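Local coordinates for protein phenylacetaldehyde dehydrogenase (Burkholderia cenocepacia, PDB 4O5H) that probably catalyses the NAD+-dependent oxidation of phenylacetaldehyde to phenylacetate, as a member of the aldehyde dehydrogenase family, at residues F17-A22 and L112-S117; L27-Q32 and L220-Q225; L104-A109 and C138-A143; A342-G347 and A353-P358. All coordinates share one frame; numbering follows the deposited sequence.

Interaction 1 (F17-A22 and L112-S117); sequences FALLDA and LAEIES
L20 and E114 make the polar part of this contact, a single hydrogen bond from a backbone amide to a carboxylate. L20 N lies 2.9 Å from E114 OE1, with a nearly straight N-H...O angle of 165°, and the amide hydrogen uses the syn lone pair of that oxygen, on the side of OE2. E114 gets there from the middle of helix 109-120: CG stands anti to the carbonyl carbon (chi1 -68°) and the rest of the chain runs out extended, which carries the carboxylate clear of its own helix. The same OE1 also bonds the hydroxyl of T23, while OE2 forms a salt bridge with R110. OE1 thus takes two bonds and OE2 a salt bridge, which should fix the rotation of the carboxylate.

The van der Waals part comes from the two leucines, whose carbons pack against the carboxylate and flank it with hydrocarbon. L20 crosses E114 at about a right angle, laying CB 3.6 Å from E114 OE1 and CG 3.8 Å from E114 OE2. L19 slides past in the opposite direction, and its CD2 methyl comes to 3.8 Å from E114 OE1. Beyond the pair, L19 also rests on M350 and L118, and L20 on R110.

L20 occupies the N-cap position of helix 21-28, so the negative carboxylate sits where the first turn begins and would probably be favoured by the helix dipole. The contact helps to hold the N-terminal segment on helix 109-120, part of the coenzyme-binding domain in the aldehyde dehydrogenase fold.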
# COMPACT_ATOMS: atom_id res chain seq x y z
N PHE A 17 -0.37 -11.92 44.49
CA PHE A 17 -1.48 -10.98 44.28
C PHE A 17 -2.68 -11.73 43.81
O PHE A 17 -2.54 -12.66 43.04
CB PHE A 17 -1.01 -9.93 43.27
CG PHE A 17 -0.05 -8.96 43.89
CD1 PHE A 17 -0.52 -8.02 44.82
CD2 PHE A 17 1.32 -9.04 43.64
CE1 PHE A 17 0.35 -7.15 45.47
CE2 PHE A 17 2.18 -8.18 44.27
CZ PHE A 17 1.71 -7.22 45.19
N ALA A 18 -3.87 -11.35 44.27
CA ALA A 18 -5.06 -12.15 44.02
C ALA A 18 -5.45 -12.07 42.56
O ALA A 18 -5.20 -11.08 41.90
CB ALA A 18 -6.21 -11.67 44.89
N LEU A 19 -6.07 -13.12 42.05
CA LEU A 19 -6.55 -13.15 40.70
C LEU A 19 -8.03 -13.44 40.76
O LEU A 19 -8.48 -14.13 41.66
CB LEU A 19 -5.88 -14.27 39.93
CG LEU A 19 -4.40 -14.15 39.64
CD1 LEU A 19 -3.93 -15.38 38.92
CD2 LEU A 19 -4.14 -12.92 38.80
N LEU A 20 -8.76 -12.96 39.76
CA LEU A 20 -10.16 -13.32 39.65
C LEU A 20 -10.26 -14.83 39.49
O LEU A 20 -9.42 -15.47 38.85
CB LEU A 20 -10.84 -12.62 38.47
CG LEU A 20 -10.99 -11.10 38.57
CD1 LEU A 20 -11.59 -10.59 37.28
CD2 LEU A 20 -11.87 -10.69 39.73
N ASP A 21 -11.35 -15.38 40.00
CA ASP A 21 -11.70 -16.76 39.72
C ASP A 21 -11.71 -17.05 38.21
O ASP A 21 -11.23 -18.12 37.77
CB ASP A 21 -13.06 -17.11 40.32
CG ASP A 21 -13.03 -17.20 41.83
OD1 ASP A 21 -11.94 -17.20 42.46
OD2 ASP A 21 -14.15 -17.31 42.42
N ALA A 22 -12.27 -16.14 37.41
CA ALA A 22 -12.37 -16.37 35.97
C ALA A 22 -10.97 -16.52 35.35
O ALA A 22 -10.77 -17.34 34.46
CB ALA A 22 -13.15 -15.25 35.27
N LEU A 112 -9.39 -9.77 31.45
CA LEU A 112 -8.50 -9.55 30.30
C LEU A 112 -7.23 -8.84 30.69
O LEU A 112 -6.16 -9.19 30.19
CB LEU A 112 -9.24 -8.76 29.21
CG LEU A 112 -10.32 -9.58 28.44
CD1 LEU A 112 -11.23 -8.67 27.63
CD2 LEU A 112 -9.64 -10.57 27.53
N ALA A 113 -7.34 -7.88 31.59
CA ALA A 113 -6.16 -7.16 32.08
C ALA A 113 -5.22 -8.06 32.86
O ALA A 113 -4.02 -8.00 32.69
CB ALA A 113 -6.56 -5.99 32.95
N GLU A 114 -5.77 -8.92 33.70
CA GLU A 114 -4.94 -9.89 34.46
C GLU A 114 -4.22 -10.87 33.50
O GLU A 114 -3.03 -11.14 33.66
CB GLU A 114 -5.81 -10.66 35.48
CG GLU A 114 -6.30 -9.74 36.61
CD GLU A 114 -7.12 -10.41 37.68
OE1 GLU A 114 -7.48 -11.61 37.55
OE2 GLU A 114 -7.42 -9.70 38.68
N ILE A 115 -4.95 -11.38 32.52
CA ILE A 115 -4.36 -12.29 31.58
C ILE A 115 -3.22 -11.57 30.88
O ILE A 115 -2.12 -12.11 30.72
CB ILE A 115 -5.41 -12.77 30.52
CG1 ILE A 115 -6.43 -13.66 31.19
CG2 ILE A 115 -4.73 -13.50 29.36
CD1 ILE A 115 -7.68 -13.91 30.37
N GLU A 116 -3.49 -10.35 30.44
CA GLU A 116 -2.49 -9.61 29.70
C GLU A 116 -1.27 -9.31 30.56
O GLU A 116 -0.12 -9.44 30.10
CB GLU A 116 -3.07 -8.30 29.18
CG GLU A 116 -2.25 -7.67 28.08
CD GLU A 116 -2.57 -8.23 26.70
OE1 GLU A 116 -2.59 -9.49 26.54
OE2 GLU A 116 -2.85 -7.43 25.80
N SER A 117 -1.50 -8.95 31.82
CA SER A 117 -0.39 -8.66 32.74
C SER A 117 0.45 -9.92 32.99
O SER A 117 1.69 -9.85 33.01
CB SER A 117 -0.94 -8.11 34.05
OG SER A 117 0.09 -7.81 34.94

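Interaction 2 (L27-Q32 and L220-Q225)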
# COMPACT_ATOMS: atom_id res chain seq x y z
N LEU A 27 -6.72 -19.87 32.95
CA LEU A 27 -5.36 -20.41 32.98
C LEU A 27 -5.29 -21.92 33.17
O LEU A 27 -4.46 -22.58 32.58
CB LEU A 27 -4.53 -19.74 34.06
CG LEU A 27 -4.25 -18.26 33.85
CD1 LEU A 27 -3.54 -17.70 35.08
CD2 LEU A 27 -3.44 -18.01 32.60
N ALA A 28 -6.16 -22.45 34.01
CA ALA A 28 -6.12 -23.88 34.32
C ALA A 28 -6.58 -24.77 33.16
O ALA A 28 -6.12 -25.87 33.04
CB ALA A 28 -6.98 -24.17 35.53
N LYS A 29 -7.48 -24.32 32.31
CA LYS A 29 -8.07 -25.24 31.34
C LYS A 29 -7.21 -25.39 30.08
O LYS A 29 -6.46 -24.48 29.71
CB LYS A 29 -9.47 -24.76 30.96
CG LYS A 29 -9.45 -23.64 29.94
CD LYS A 29 -10.79 -22.98 29.78
CE LYS A 29 -10.70 -21.95 28.67
NZ LYS A 29 -12.00 -21.33 28.38
N PRO A 30 -7.39 -26.48 29.35
CA PRO A 30 -6.64 -26.69 28.10
C PRO A 30 -6.94 -25.65 27.04
O PRO A 30 -8.06 -25.20 26.93
CB PRO A 30 -7.13 -28.06 27.63
CG PRO A 30 -7.59 -28.73 28.87
CD PRO A 30 -8.22 -27.65 29.68
N LYS A 31 -5.91 -25.16 26.36
CA LYS A 31 -6.05 -24.06 25.37
C LYS A 31 -6.02 -24.67 24.00
O LYS A 31 -5.19 -25.55 23.73
CB LYS A 31 -4.88 -23.06 25.42
CG LYS A 31 -4.50 -22.55 26.80
CD LYS A 31 -5.56 -21.67 27.44
CE LYS A 31 -5.03 -21.24 28.78
NZ LYS A 31 -4.77 -22.34 29.75
N GLN A 32 -6.82 -24.10 23.11
CA GLN A 32 -6.86 -24.53 21.72
C GLN A 32 -6.91 -23.33 20.77
O GLN A 32 -7.24 -22.22 21.18
CB GLN A 32 -8.09 -25.39 21.53
CG GLN A 32 -8.04 -26.66 22.34
CD GLN A 32 -9.16 -27.56 22.02
OE1 GLN A 32 -10.33 -27.23 22.26
NE2 GLN A 32 -8.85 -28.71 21.43
N LEU A 220 -10.17 -13.50 23.61
CA LEU A 220 -10.93 -12.66 22.69
C LEU A 220 -11.70 -13.52 21.68
O LEU A 220 -12.83 -13.24 21.40
CB LEU A 220 -10.02 -11.69 21.95
CG LEU A 220 -10.70 -10.80 20.90
CD1 LEU A 220 -11.68 -9.82 21.52
CD2 LEU A 220 -9.64 -10.05 20.15
N GLY A 221 -11.11 -14.61 21.23
CA GLY A 221 -11.83 -15.62 20.41
C GLY A 221 -13.10 -16.13 21.03
O GLY A 221 -14.12 -16.21 20.37
N GLU A 222 -13.05 -16.42 22.33
CA GLU A 222 -14.24 -16.83 23.09
C GLU A 222 -15.30 -15.71 23.06
O GLU A 222 -16.50 -16.00 22.85
CB GLU A 222 -13.87 -17.16 24.53
CG GLU A 222 -12.87 -18.33 24.64
CD GLU A 222 -12.59 -18.73 26.07
OE1 GLU A 222 -13.16 -18.13 26.99
OE2 GLU A 222 -11.79 -19.67 26.29
N LEU A 223 -14.88 -14.46 23.25
CA LEU A 223 -15.82 -13.35 23.28
C LEU A 223 -16.43 -13.13 21.87
O LEU A 223 -17.60 -12.77 21.74
CB LEU A 223 -15.13 -12.06 23.82
CG LEU A 223 -14.56 -12.16 25.25
CD1 LEU A 223 -13.93 -10.84 25.66
CD2 LEU A 223 -15.62 -12.54 26.26
N ILE A 224 -15.63 -13.34 20.83
CA ILE A 224 -16.09 -13.21 19.46
C ILE A 224 -17.19 -14.25 19.18
O ILE A 224 -18.26 -13.89 18.62
CB ILE A 224 -14.92 -13.33 18.48
CG1 ILE A 224 -14.08 -12.05 18.51
CG2 ILE A 224 -15.40 -13.62 17.06
CD1 ILE A 224 -12.75 -12.14 17.79
N GLN A 225 -17.00 -15.49 19.64
CA GLN A 225 -18.04 -16.49 19.50
C GLN A 225 -19.24 -16.07 20.30
O GLN A 225 -20.37 -16.18 19.83
CB GLN A 225 -17.60 -17.88 19.98
CG GLN A 225 -16.53 -18.49 19.16
CD GLN A 225 -16.46 -20.01 19.38
OE1 GLN A 225 -16.52 -20.50 20.53
NE2 GLN A 225 -16.33 -20.75 18.29
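K29 and E222 meet in a salt bridge at the protein surface, joining the turn that follows N-terminal helix 21-28 to helix 215-227. K29 NZ lies 2.7 Å from E222 OE2. It approaches on the syn side of that oxygen, 26° out of the carboxylate plane. The two side chains come from opposite directions and meet at their charged ends; the next approach is K29 CE, 3.5 Å from E222 OE2. Both chains are extended beyond CG, and K29 starts with CG between its backbone N and carbonyl carbon (chi1 80°), an uncommon choice that aims the long chain at helix 215-227. The other carboxylate oxygen, E222 OE1, takes a second salt bridge from R219, one turn earlier on the same helix, and W39 touches the E222 side chain.

K31 secures the backbone from which K29 springs. Its ammonium curls back to bond two carbonyls, with K31 NZ 2.9 Å from L27 O and 2.7 Å from K29 O. The first is met from above its carbonyl plane and the second almost head-on. K31 also makes a cation-pi contact with F26. A lysine charge thus collects carbonyl oxygens at and just beyond the C-terminal end of helix 21-28, where it probably suits the helix dipole, and the turn leading to strand 33-35 is held against helix 215-227 of the Rossmann-like coenzyme-binding domain.

Interaction 3 (L104-A109 and C138-A143)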
# COMPACT_ATOMS: atom_id res chain seq x y z
N LEU A 104 -18.91 -6.85 25.62
CA LEU A 104 -18.37 -8.05 26.24
C LEU A 104 -16.94 -7.84 26.72
O LEU A 104 -16.57 -8.34 27.77
CB LEU A 104 -18.45 -9.25 25.30
CG LEU A 104 -19.83 -9.84 25.01
CD1 LEU A 104 -19.76 -10.87 23.91
CD2 LEU A 104 -20.41 -10.51 26.25
N ILE A 105 -16.13 -7.10 25.95
CA ILE A 105 -14.76 -6.80 26.37
C ILE A 105 -14.78 -5.96 27.66
O ILE A 105 -14.11 -6.31 28.62
CB ILE A 105 -13.97 -6.10 25.26
CG1 ILE A 105 -13.73 -7.09 24.10
CG2 ILE A 105 -12.66 -5.52 25.80
CD1 ILE A 105 -13.30 -6.42 22.80
N GLU A 106 -15.59 -4.91 27.65
CA GLU A 106 -15.75 -4.08 28.82
C GLU A 106 -16.28 -4.86 30.02
O GLU A 106 -15.85 -4.62 31.13
CB GLU A 106 -16.64 -2.89 28.49
CG GLU A 106 -15.89 -1.87 27.60
CD GLU A 106 -16.75 -0.74 27.08
OE1 GLU A 106 -17.98 -0.76 27.22
OE2 GLU A 106 -16.19 0.19 26.48
N ALA A 107 -17.21 -5.79 29.78
CA ALA A 107 -17.80 -6.56 30.90
C ALA A 107 -16.75 -7.46 31.54
O ALA A 107 -16.88 -7.83 32.67
CB ALA A 107 -19.02 -7.38 30.43
N ASN A 108 -15.74 -7.85 30.77
CA ASN A 108 -14.74 -8.78 31.25
C ASN A 108 -13.35 -8.14 31.29
O ASN A 108 -12.34 -8.82 31.13
CB ASN A 108 -14.73 -10.02 30.35
CG ASN A 108 -16.04 -10.81 30.45
OD1 ASN A 108 -16.24 -11.55 31.39
ND2 ASN A 108 -16.93 -10.62 29.48
N ALA A 109 -13.32 -6.84 31.53
CA ALA A 109 -12.11 -6.04 31.42
C ALA A 109 -11.04 -6.41 32.46
O ALA A 109 -9.87 -6.50 32.12
CB ALA A 109 -12.46 -4.57 31.51
N CYS A 138 -12.00 0.43 20.20
CA CYS A 138 -11.67 0.23 18.80
C CYS A 138 -12.79 -0.54 18.11
O CYS A 138 -13.24 -0.13 17.06
CB CYS A 138 -10.36 -0.53 18.64
SG CYS A 138 -9.84 -0.68 16.92
N PHE A 139 -13.27 -1.64 18.72
CA PHE A 139 -14.42 -2.33 18.16
C PHE A 139 -15.66 -1.45 18.07
O PHE A 139 -16.39 -1.50 17.10
CB PHE A 139 -14.73 -3.61 18.94
CG PHE A 139 -13.78 -4.76 18.62
CD1 PHE A 139 -13.87 -5.42 17.40
CD2 PHE A 139 -12.78 -5.13 19.52
CE1 PHE A 139 -12.99 -6.44 17.08
CE2 PHE A 139 -11.90 -6.18 19.21
CZ PHE A 139 -12.00 -6.82 17.99
N ARG A 140 -15.91 -0.63 19.09
CA ARG A 140 -17.11 0.23 19.08
C ARG A 140 -17.00 1.31 17.98
O ARG A 140 -17.94 1.53 17.20
CB ARG A 140 -17.33 0.89 20.46
CG ARG A 140 -18.59 1.76 20.50
CD ARG A 140 -18.96 2.14 21.91
NE ARG A 140 -19.28 0.99 22.73
CZ ARG A 140 -18.62 0.62 23.82
NH1 ARG A 140 -17.58 1.29 24.27
NH2 ARG A 140 -19.01 -0.46 24.50
N TYR A 141 -15.84 1.98 17.93
CA TYR A 141 -15.60 3.04 16.93
C TYR A 141 -15.78 2.47 15.52
O TYR A 141 -16.54 3.00 14.69
CB TYR A 141 -14.22 3.65 17.13
CG TYR A 141 -13.80 4.62 16.04
CD1 TYR A 141 -14.16 5.93 16.08
CD2 TYR A 141 -13.10 4.16 14.93
CE1 TYR A 141 -13.80 6.81 15.06
CE2 TYR A 141 -12.76 5.01 13.89
CZ TYR A 141 -13.10 6.35 13.98
OH TYR A 141 -12.76 7.20 12.93
N MET A 142 -15.13 1.33 15.24
CA MET A 142 -15.22 0.72 13.92
C MET A 142 -16.61 0.17 13.60
O MET A 142 -17.02 0.16 12.45
CB MET A 142 -14.14 -0.38 13.77
CG MET A 142 -12.70 0.14 13.89
SD MET A 142 -12.28 1.27 12.55
CE MET A 142 -10.78 1.98 13.24
N ALA A 143 -17.32 -0.31 14.61
CA ALA A 143 -18.69 -0.72 14.44
C ALA A 143 -19.51 0.36 13.74
O ALA A 143 -20.32 0.09 12.82
CB ALA A 143 -19.36 -1.06 15.76
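E106 and R140 face each other across two neighbouring helices in a two-pronged salt bridge. R140 grips the carboxylate end-on, one nitrogen to each oxygen. R140 NH1 lies 2.8 Å from E106 OE2 in a nearly straight bond, with an N-H...O angle of 171°. R140 NH2 lies 2.9 Å from E106 OE1. Both oxygens sit close to the guanidinium plane, yet the carboxylate is twisted 46° against it. As a result OE1 is met from above the carboxylate plane and OE2 from its syn side, well out of plane. Beside the charges, the CD1 methyl of I105 reaches the F139 ring obliquely, 3.6 Å from F139 CD2, and the two side chains cross at about a right angle.

The pairing joins helix 91-107 near its C-terminal end to helix 124-145, with helix 109-120 following the first and preceding the second. All three are helices that belong to the Rossmann-like coenzyme-binding domain of aldehyde dehydrogenases.

Further out, D103 makes a second salt bridge to R140, and NH2 is shared by D103 and E106, both from helix 91-107; the two carboxylates probably balance the arginine's charge and fix its orientation. The R140 chain bends at chi3 (-63°) to bring its end across to E106. I105 leans on V132 and A136, while F139 also touches L101 and, on helix 187-201, A192 and A196. Where helix 91-107 ends, N108 folds its side chain back so that N108 ND2 bonds L104 O at 2.9 Å, with the acceptor close to the amide plane.

Interaction 4 (A342-G347 and A353-P358)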
# COMPACT_ATOMS: atom_id res chain seq x y z
N ALA A 342 15.26 6.62 38.17
CA ALA A 342 15.74 5.90 39.36
C ALA A 342 14.64 5.73 40.37
O ALA A 342 14.70 4.81 41.17
CB ALA A 342 16.93 6.62 40.00
N SER A 343 13.63 6.59 40.33
CA SER A 343 12.51 6.45 41.27
C SER A 343 11.43 5.43 40.84
O SER A 343 10.55 5.11 41.63
CB SER A 343 11.85 7.82 41.49
OG SER A 343 11.01 8.14 40.36
N LEU A 344 11.43 4.98 39.60
CA LEU A 344 10.32 4.13 39.13
C LEU A 344 10.35 2.77 39.84
O LEU A 344 11.40 2.13 39.92
CB LEU A 344 10.37 3.92 37.62
CG LEU A 344 10.19 5.17 36.77
CD1 LEU A 344 10.49 4.86 35.31
CD2 LEU A 344 8.79 5.72 36.93
N LYS A 345 9.18 2.35 40.33
CA LYS A 345 9.06 1.08 41.03
C LYS A 345 9.05 -0.11 40.06
O LYS A 345 8.16 -0.21 39.20
CB LYS A 345 7.79 1.08 41.88
CG LYS A 345 7.60 -0.16 42.72
CD LYS A 345 8.55 -0.22 43.89
CE LYS A 345 8.20 -1.36 44.84
NZ LYS A 345 8.51 -2.66 44.19
N ILE A 346 10.05 -0.98 40.20
CA ILE A 346 10.24 -2.11 39.33
C ILE A 346 9.65 -3.34 40.03
O ILE A 346 9.95 -3.57 41.20
CB ILE A 346 11.72 -2.37 39.03
CG1 ILE A 346 12.35 -1.16 38.39
CG2 ILE A 346 11.86 -3.58 38.12
CD1 ILE A 346 13.86 -1.28 38.26
N GLY A 347 8.80 -4.09 39.35
CA GLY A 347 8.17 -5.23 40.01
C GLY A 347 7.22 -6.00 39.12
O GLY A 347 7.07 -5.69 37.94
N ALA A 353 1.54 -1.26 42.88
CA ALA A 353 2.63 -0.30 43.02
C ALA A 353 3.59 -0.28 41.82
O ALA A 353 4.38 0.64 41.70
CB ALA A 353 3.40 -0.58 44.29
N THR A 354 3.53 -1.28 40.95
CA THR A 354 4.55 -1.43 39.93
C THR A 354 4.38 -0.38 38.87
O THR A 354 3.28 -0.20 38.34
CB THR A 354 4.51 -2.82 39.29
OG1 THR A 354 5.03 -3.78 40.20
CG2 THR A 354 5.34 -2.84 38.01
N GLN A 355 5.45 0.30 38.53
CA GLN A 355 5.46 1.21 37.40
C GLN A 355 6.22 0.69 36.21
O GLN A 355 5.91 1.06 35.08
CB GLN A 355 6.07 2.54 37.84
CG GLN A 355 5.32 3.17 38.98
CD GLN A 355 6.07 4.36 39.55
OE1 GLN A 355 7.10 4.20 40.21
NE2 GLN A 355 5.52 5.53 39.37
N ILE A 356 7.22 -0.15 36.45
CA ILE A 356 8.00 -0.78 35.40
C ILE A 356 7.95 -2.30 35.62
O ILE A 356 8.46 -2.78 36.63
CB ILE A 356 9.45 -0.29 35.48
CG1 ILE A 356 9.55 1.14 34.95
CG2 ILE A 356 10.41 -1.16 34.71
CD1 ILE A 356 9.55 1.23 33.44
N GLY A 357 7.32 -3.01 34.68
CA GLY A 357 7.34 -4.46 34.70
C GLY A 357 8.61 -5.03 34.09
O GLY A 357 9.48 -4.28 33.68
N PRO A 358 8.71 -6.35 33.99
CA PRO A 358 9.84 -7.00 33.29
C PRO A 358 9.66 -6.86 31.80
O PRO A 358 8.57 -6.50 31.33
CB PRO A 358 9.68 -8.49 33.70
CG PRO A 358 8.21 -8.65 33.82
CD PRO A 358 7.70 -7.33 34.40
O HOH W 1 6.10 -3.52 42.72
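K345 buries more surface here than any other residue, chiefly through its backbone and the root of its side chain. K345 O accepts two amides from the facing segment, I356 N at 2.9 Å and Q355 N at 2.8 Å. K345 N in turn gives a nearly straight bond (168°) to the side-chain carbonyl of Q355, 2.8 Å from OE1, so Q355 binds K345 at both its N and its O, once through the side chain and once through the backbone amide. The lysine's CB packs 3.4 Å from A353 O, and its ammonium is linked through a water to the T354 hydroxyl, which also bonds P348 O.

I356 completes the pairing: I356 O receives G347 N at 3.0 Å. With the bond to K345 O this makes a single parallel beta bridge between I346 and I356. It closes the turn at 348-352, within the connection between helix 330-343 and helix 362-378, in what is probably the catalytic domain of the aldehyde dehydrogenase fold.

Two branches of I356 make the apolar contact. I356 CG1 touches L344 CD1 at 3.9 Å, both residues also meeting F310, while I356 CG2 runs alongside I346 CG1 at 4.2 Å. I346 continues the packing onto I389, F395 and P398.

How the interactions relate
From the N terminus, interaction 1 ties the start of helix 21-28 to helix 109-120, and interaction 2 ties the turn after that same helix to helix 215-227, closing a much longer loop. The two cross along the chain and touch through L112 and L223. Interaction 3, between helices 91-107 and 124-145, crosses interaction 1 and is nested inside the loop of interaction 2, meeting it where L220 and L223 pack on I105. These three form one cluster on the helical side of the coenzyme-binding domain. Interaction 4 follows in series, a tight local closure between residues 342-347 and 353-358, with centres about 19 Å from interaction 1 and without touching it.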